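Side-chain contacts in Mono(ADP-ribosyl)transferase SpvB (Salmonella typhimurium, PDB 2GWM), which probably transfers ADP-ribose from NAD+ to host actin through the ADP-ribosyltransferase domain described here, blocking polymerisation of G-actin into filaments: residues Lys3-Gln6 / Ala7-Tyr10; Arg135-Gly138 / Asp139-Phe143; Leu179-Asp182 / Ala183-Thr187. All coordinates share one frame; numbering follows the deposited sequence.

Interaction 1. Residues Lys3-Gln6 / Ala7-Tyr10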
loop_
_atom_site.group_PDB
_atom_site.type_symbol
_atom_site.label_atom_id
_atom_site.label_comp_id
_atom_site.label_asym_id
_atom_site.label_seq_id
_atom_site.Cartn_x
_atom_site.Cartn_y
_atom_site.Cartn_z
ATOM N N LYS A 3 -6.993 7.042 20.091
ATOM C CA LYS A 3 -5.679 6.423 20.146
ATOM C C LYS A 3 -5.450 5.607 18.859
ATOM O O LYS A 3 -4.327 5.353 18.463
ATOM C CB LYS A 3 -5.549 5.513 21.342
ATOM C CG LYS A 3 -5.741 6.271 22.681
ATOM C CD LYS A 3 -4.669 7.303 22.907
ATOM C CE LYS A 3 -4.617 7.751 24.411
ATOM N NZ LYS A 3 -3.522 8.720 24.643
ATOM N N GLN A 4 -6.525 5.172 18.207
ATOM C CA GLN A 4 -6.378 4.440 16.954
ATOM C C GLN A 4 -5.897 5.339 15.821
ATOM O O GLN A 4 -4.998 4.968 15.050
ATOM C CB GLN A 4 -7.695 3.751 16.641
ATOM C CG GLN A 4 -8.014 2.548 17.560
ATOM C CD GLN A 4 -8.246 2.944 19.004
ATOM O OE1 GLN A 4 -9.012 3.861 19.284
ATOM N NE2 GLN A 4 -7.596 2.242 19.921
ATOM N N ILE A 5 -6.452 6.529 15.754
ATOM C CA ILE A 5 -5.939 7.534 14.798
ATOM C C ILE A 5 -4.512 7.862 15.102
ATOM O O ILE A 5 -3.690 8.008 14.202
ATOM C CB ILE A 5 -6.841 8.754 14.753
ATOM C CG1 ILE A 5 -8.131 8.396 13.998
ATOM C CG2 ILE A 5 -6.152 9.969 14.099
ATOM C CD1 ILE A 5 -8.028 8.335 12.573
ATOM N N GLN A 6 -4.166 8.006 16.388
ATOM C CA GLN A 6 -2.786 8.300 16.705
ATOM C C GLN A 6 -1.849 7.165 16.271
ATOM O O GLN A 6 -0.724 7.420 15.828
ATOM C CB GLN A 6 -2.645 8.556 18.207
ATOM C CG GLN A 6 -3.333 9.792 18.704
ATOM C CD GLN A 6 -3.072 10.007 20.186
ATOM O OE1 GLN A 6 -1.923 10.211 20.590
ATOM N NE2 GLN A 6 -4.120 9.954 21.002
ATOM N N ALA A 7 -2.299 5.931 16.401
ATOM C CA ALA A 7 -1.507 4.803 15.896
ATOM C C ALA A 7 -1.343 4.863 14.375
ATOM O O ALA A 7 -0.276 4.617 13.894
ATOM C CB ALA A 7 -2.068 3.509 16.337
ATOM N N LEU A 8 -2.406 5.230 13.659
ATOM C CA LEU A 8 -2.319 5.427 12.213
ATOM C C LEU A 8 -1.363 6.528 11.838
ATOM O O LEU A 8 -0.588 6.416 10.853
ATOM C CB LEU A 8 -3.723 5.727 11.657
ATOM C CG LEU A 8 -3.801 6.026 10.122
ATOM C CD1 LEU A 8 -3.279 4.841 9.340
ATOM C CD2 LEU A 8 -5.245 6.306 9.802
ATOM N N ARG A 9 -1.365 7.625 12.578
ATOM C CA ARG A 9 -0.362 8.680 12.354
ATOM C C ARG A 9 1.047 8.126 12.475
ATOM O O ARG A 9 1.910 8.410 11.647
ATOM C CB ARG A 9 -0.555 9.839 13.343
ATOM C CG ARG A 9 -1.834 10.663 13.150
ATOM C CD ARG A 9 -1.920 11.830 14.167
ATOM N NE ARG A 9 -3.076 12.658 13.896
ATOM C CZ ARG A 9 -3.154 13.586 12.933
ATOM N NH1 ARG A 9 -2.118 13.880 12.140
ATOM N NH2 ARG A 9 -4.301 14.250 12.764
ATOM N N TYR A 10 1.289 7.302 13.496
ATOM C CA TYR A 10 2.607 6.709 13.689
ATOM C C TYR A 10 2.970 5.758 12.556
ATOM O O TYR A 10 4.091 5.755 12.083
ATOM C CB TYR A 10 2.623 5.964 15.032
ATOM C CG TYR A 10 3.946 5.347 15.317
ATOM C CD1 TYR A 10 4.930 6.047 15.960
ATOM C CD2 TYR A 10 4.212 4.035 14.940
ATOM C CE1 TYR A 10 6.147 5.473 16.200
ATOM C CE2 TYR A 10 5.433 3.457 15.148
ATOM C CZ TYR A 10 6.394 4.156 15.826
ATOM O OH TYR A 10 7.631 3.604 16.131
#
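R9 N donates to I5 O at 2.9 Å with an N-H...O angle of 163°, the straightest of four successive backbone bonds. A7 N to K3 O (2.9 Å), L8 N to Q4 O (3.0 Å) and Y10 N to Q6 O (3.1 Å) repeat the same i to i+4 spacing. Besides its bond, I5 O carries the aliphatic start of the R9 side chain, with R9 CG at 3.4 Å. These are the opening turns of alpha-helix 3-24, within the ADP-ribosyltransferase domain, and S2 OG, just before them, bonds to I5 N.

The R9 chain runs extended from CG to NE and crosses I5 at a slant, bringing NE within 4.1 Å of I5 CG2. I5 holds CG2 anti to its backbone N, with CG1 at -74°, and this places the methyl beside the arginine. The polar end of R9 is held from outside the two segments: NE by a salt bridge to E1, NH1 by a hydrogen bond to the carbonyl of D139. I5 CD1 and L8 CD2 approach more loosely, 4.4 Å apart. A7 and L8 face helix 50-69, meeting D63 and I64, and Q4 NE2 bonds to D63 from the same helix. A7 CB rests 3.5 Å from Q4 O.

Interaction 2. Residues Arg135-Gly138 / Asp139-Phe143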
loop_
_atom_site.group_PDB
_atom_site.type_symbol
_atom_site.label_atom_id
_atom_site.label_comp_id
_atom_site.label_asym_id
_atom_site.label_seq_id
_atom_site.Cartn_x
_atom_site.Cartn_y
_atom_site.Cartn_z
ATOM N N ARG A 135 -9.195 4.480 2.450
ATOM C CA ARG A 135 -9.547 5.766 3.015
ATOM C C ARG A 135 -8.475 6.792 2.740
ATOM O O ARG A 135 -7.259 6.518 2.782
ATOM C CB ARG A 135 -9.753 5.664 4.525
ATOM C CG ARG A 135 -10.822 4.722 4.972
ATOM C CD ARG A 135 -12.164 5.296 4.695
ATOM N NE ARG A 135 -13.221 4.449 5.231
ATOM C CZ ARG A 135 -13.730 3.377 4.606
ATOM N NH1 ARG A 135 -13.276 2.991 3.431
ATOM N NH2 ARG A 135 -14.707 2.683 5.163
ATOM N N ILE A 136 -8.912 7.977 2.376
ATOM C CA ILE A 136 -8.005 9.089 2.189
ATOM C C ILE A 136 -7.495 9.545 3.554
ATOM O O ILE A 136 -8.252 9.767 4.489
ATOM C CB ILE A 136 -8.719 10.275 1.503
ATOM C CG1 ILE A 136 -9.071 9.911 0.049
ATOM C CG2 ILE A 136 -7.876 11.548 1.603
ATOM C CD1 ILE A 136 -7.996 9.827 -0.902
ATOM N N LEU A 137 -6.186 9.700 3.648
ATOM C CA LEU A 137 -5.568 9.997 4.940
ATOM C C LEU A 137 -5.732 11.447 5.320
ATOM O O LEU A 137 -5.943 11.768 6.504
ATOM C CB LEU A 137 -4.104 9.652 4.925
ATOM C CG LEU A 137 -3.579 8.318 5.418
ATOM C CD1 LEU A 137 -4.571 7.288 5.954
ATOM C CD2 LEU A 137 -2.363 7.822 4.903
ATOM N N GLY A 138 -5.633 12.322 4.332
ATOM C CA GLY A 138 -5.681 13.743 4.592
ATOM C C GLY A 138 -4.605 14.128 5.603
ATOM O O GLY A 138 -3.443 13.755 5.454
ATOM N N ASP A 139 -5.027 14.848 6.631
ATOM C CA ASP A 139 -4.093 15.392 7.590
ATOM C C ASP A 139 -3.545 14.341 8.558
ATOM O O ASP A 139 -2.665 14.630 9.354
ATOM C CB ASP A 139 -4.736 16.489 8.413
ATOM C CG ASP A 139 -3.704 17.301 9.172
ATOM O OD1 ASP A 139 -2.789 17.851 8.529
ATOM O OD2 ASP A 139 -3.796 17.369 10.401
ATOM N N VAL A 140 -4.064 13.132 8.499
ATOM C CA VAL A 140 -3.485 12.032 9.264
ATOM C C VAL A 140 -2.105 11.679 8.717
ATOM O O VAL A 140 -1.242 11.176 9.441
ATOM C CB VAL A 140 -4.384 10.836 9.257
ATOM C CG1 VAL A 140 -3.702 9.673 9.905
ATOM C CG2 VAL A 140 -5.632 11.196 10.005
ATOM N N ALA A 141 -1.878 11.916 7.425
ATOM C CA ALA A 141 -0.596 11.561 6.828
ATOM C C ALA A 141 0.496 12.391 7.471
ATOM O O ALA A 141 0.312 13.592 7.732
ATOM C CB ALA A 141 -0.619 11.841 5.328
ATOM N N HIS A 142 1.672 11.810 7.632
ATOM C CA HIS A 142 2.750 12.528 8.290
ATOM C C HIS A 142 3.211 13.688 7.464
ATOM O O HIS A 142 3.364 14.805 7.982
ATOM C CB HIS A 142 3.926 11.605 8.562
ATOM C CG HIS A 142 4.975 12.253 9.397
ATOM N ND1 HIS A 142 4.757 12.573 10.724
ATOM C CD2 HIS A 142 6.190 12.745 9.081
ATOM C CE1 HIS A 142 5.835 13.167 11.200
ATOM N NE2 HIS A 142 6.711 13.295 10.222
ATOM N N PHE A 143 3.495 13.418 6.192
ATOM C CA PHE A 143 3.866 14.457 5.261
ATOM C C PHE A 143 2.624 14.857 4.482
ATOM O O PHE A 143 1.879 14.009 3.998
ATOM C CB PHE A 143 4.979 13.966 4.345
ATOM C CG PHE A 143 6.300 13.762 5.050
ATOM C CD1 PHE A 143 7.005 14.829 5.537
ATOM C CD2 PHE A 143 6.864 12.502 5.192
ATOM C CE1 PHE A 143 8.226 14.644 6.205
ATOM C CE2 PHE A 143 8.061 12.317 5.850
ATOM C CZ PHE A 143 8.761 13.409 6.334
#
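V140 N bonds to L137 O and A141 N to G138 O, each at 3.1 Å, with N-H...O angles of 151° and 157°. Both span three residues rather than four, and in each the donor stands above the plane of the carbonyl instead of meeting a lone pair. The first bond closes a type II' beta turn from L137 to V140, directly after strand 135-136, with G138 (phi 56°) in its second position; the second carries the chain on through a short 3-10 segment at D139-V140.

The carbonyls serve as packing surfaces too: V140 CB lies 3.3 Å from L137 O and A141 CB 3.4 Å from G138 O. With CG1 anti to the backbone N, V140 keeps CG2 on the turn side, 3.6 Å from L137 O. The apolar packing across the bend is loose: L137 CB approaches A141 CB at 4.1 Å and V140 CB at 4.5 Å. L137 and V140 also meet L8 of helix 3-24, and L137 reaches L68 of helix 50-69. D139, exposed to solvent, forms a salt bridge through OD1 with K144, whose NZ also bonds to A141 O.

L137 pairs through its backbone with E148, a predicted active-site residue, and their side chains are about 4 Å apart. The segment thus starts the connection from strand 135-136 to strand 149-151, probably the ADP-ribosylating turn-turn (ARTT) loop, which in arginine-specific ADP-ribosyltransferases precedes the catalytic glutamate.

Interaction 3. Residues Leu179-Asp182 / Ala183-Thr187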
loop_
_atom_site.group_PDB
_atom_site.type_symbol
_atom_site.label_atom_id
_atom_site.label_comp_id
_atom_site.label_asym_id
_atom_site.label_seq_id
_atom_site.Cartn_x
_atom_site.Cartn_y
_atom_site.Cartn_z
ATOM N N LEU A 179 0.647 11.231 -13.949
ATOM C CA LEU A 179 1.905 10.700 -13.455
ATOM C C LEU A 179 2.590 11.789 -12.652
ATOM O O LEU A 179 2.421 12.980 -12.903
ATOM C CB LEU A 179 2.793 10.309 -14.653
ATOM C CG LEU A 179 2.126 9.205 -15.490
ATOM C CD1 LEU A 179 2.969 9.019 -16.770
ATOM C CD2 LEU A 179 1.977 7.889 -14.745
ATOM N N SER A 180 3.440 11.347 -11.726
ATOM C CA SER A 180 4.410 12.186 -11.036
ATOM C C SER A 180 5.261 12.962 -12.026
ATOM O O SER A 180 5.595 12.434 -13.058
ATOM C CB SER A 180 5.374 11.268 -10.244
ATOM O OG SER A 180 6.244 10.423 -11.107
ATOM N N ASP A 181 5.535 14.223 -11.753
ATOM C CA ASP A 181 6.369 15.022 -12.658
ATOM C C ASP A 181 7.492 15.652 -11.855
ATOM O O ASP A 181 7.937 16.774 -12.138
ATOM C CB ASP A 181 5.550 16.049 -13.467
ATOM C CG ASP A 181 6.285 16.536 -14.743
ATOM O OD1 ASP A 181 7.105 15.769 -15.374
ATOM O OD2 ASP A 181 6.020 17.703 -15.167
ATOM N N ASP A 182 7.993 14.887 -10.908
ATOM C CA ASP A 182 9.080 15.291 -10.037
ATOM C C ASP A 182 10.433 15.349 -10.790
ATOM O O ASP A 182 10.515 15.164 -12.021
ATOM C CB ASP A 182 9.177 14.305 -8.896
ATOM C CG ASP A 182 9.485 12.894 -9.379
ATOM O OD1 ASP A 182 8.566 12.222 -9.892
ATOM O OD2 ASP A 182 10.650 12.455 -9.246
ATOM N N ALA A 183 11.492 15.613 -10.029
ATOM C CA ALA A 183 12.811 15.887 -10.590
ATOM C C ALA A 183 13.352 14.754 -11.380
ATOM O O ALA A 183 14.236 14.936 -12.196
ATOM C CB ALA A 183 13.802 16.196 -9.474
ATOM N N THR A 184 12.905 13.560 -11.101
ATOM C CA THR A 184 13.457 12.421 -11.776
ATOM C C THR A 184 12.421 11.697 -12.610
ATOM O O THR A 184 12.605 10.529 -12.955
ATOM C CB THR A 184 13.960 11.443 -10.753
ATOM O OG1 THR A 184 12.827 11.059 -9.922
ATOM C CG2 THR A 184 15.161 12.061 -10.022
ATOM N N ALA A 185 11.300 12.344 -12.915
ATOM C CA ALA A 185 10.263 11.698 -13.737
ATOM C C ALA A 185 10.798 11.340 -15.111
ATOM O O ALA A 185 11.353 12.219 -15.768
ATOM C CB ALA A 185 9.111 12.673 -13.918
ATOM N N ASP A 186 10.573 10.083 -15.532
ATOM C CA ASP A 186 10.913 9.644 -16.916
ATOM C C ASP A 186 10.045 8.523 -17.341
ATOM O O ASP A 186 10.258 7.396 -16.948
ATOM C CB ASP A 186 12.379 9.202 -17.004
ATOM C CG ASP A 186 12.798 8.839 -18.450
ATOM O OD1 ASP A 186 11.920 8.939 -19.386
ATOM O OD2 ASP A 186 13.986 8.483 -18.664
ATOM N N THR A 187 9.044 8.834 -18.161
ATOM C CA THR A 187 8.138 7.806 -18.595
ATOM C C THR A 187 8.779 6.700 -19.445
ATOM O O THR A 187 8.160 5.625 -19.565
ATOM C CB THR A 187 6.903 8.351 -19.343
ATOM O OG1 THR A 187 7.374 9.102 -20.451
ATOM C CG2 THR A 187 6.075 9.189 -18.409
#
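The carboxylate of D182 is approached by T184 in two ways. T184 N lies above its plane, 3.1 Å from OD2 and 57° out of the plane, whereas T184 OG1 donates to the same OD2 at 2.7 Å, nearly along the C-O direction. Two donors from one residue therefore hold a single oxygen and limit rotation of the group. The other oxygen, OD1, receives a weak bond from S180 OG at 3.2 Å; that hydroxyl has its stronger partner in the backbone N of I119.

The side chains of D182 and T184 cross obliquely, with D182 CG turned between its own backbone N and carbonyl carbon (chi1 62°), which brings OD2 to T184; T184 OG1 takes the equivalent position on its residue. The bond from T184 N to OD2 defines an Asx turn. It is superposed on a type I beta turn from D182 to A185, closed by A185 N bonding to D182 O at 3.1 Å with an angle of 169°. Inside the bend A185 CB lies 3.4 Å from D182 O and 3.6 Å from S180 O.

The turn reverses the chain, and L179 and T187 meet across the two arms of the loop: L179 CD1 lies 3.5 Å from T187 CG2, the side chains crossing at about a right angle.

The whole bend belongs to the surface connection between helix 168-175 and strand 192-198. S180 and D182 rest on W118, while A185 and T187 touch I119; both partners belong to the loop leading into strand 122-127, which lies parallel to strand 192-198 as its neighbour in the five-stranded sheet.

Interactions 1 and 2 adjoin, their centres 11 Å apart: they touch through R9 with D139 and L8 with V140, and helix 3-24 thereby backs the turn that follows strand 135-136. Interaction 2 is the buried one of the set, beside the predicted active site, and interaction 1 is partly buried. Interaction 3 is a surface bend, its centre about 22 Å from that of interaction 2 and 31 Å from that of interaction 1. Backbone bonds shape all three, spanning four residues in the helix and three in both turns; in 179-187 alone does a side-chain carboxylate join in across the two segments.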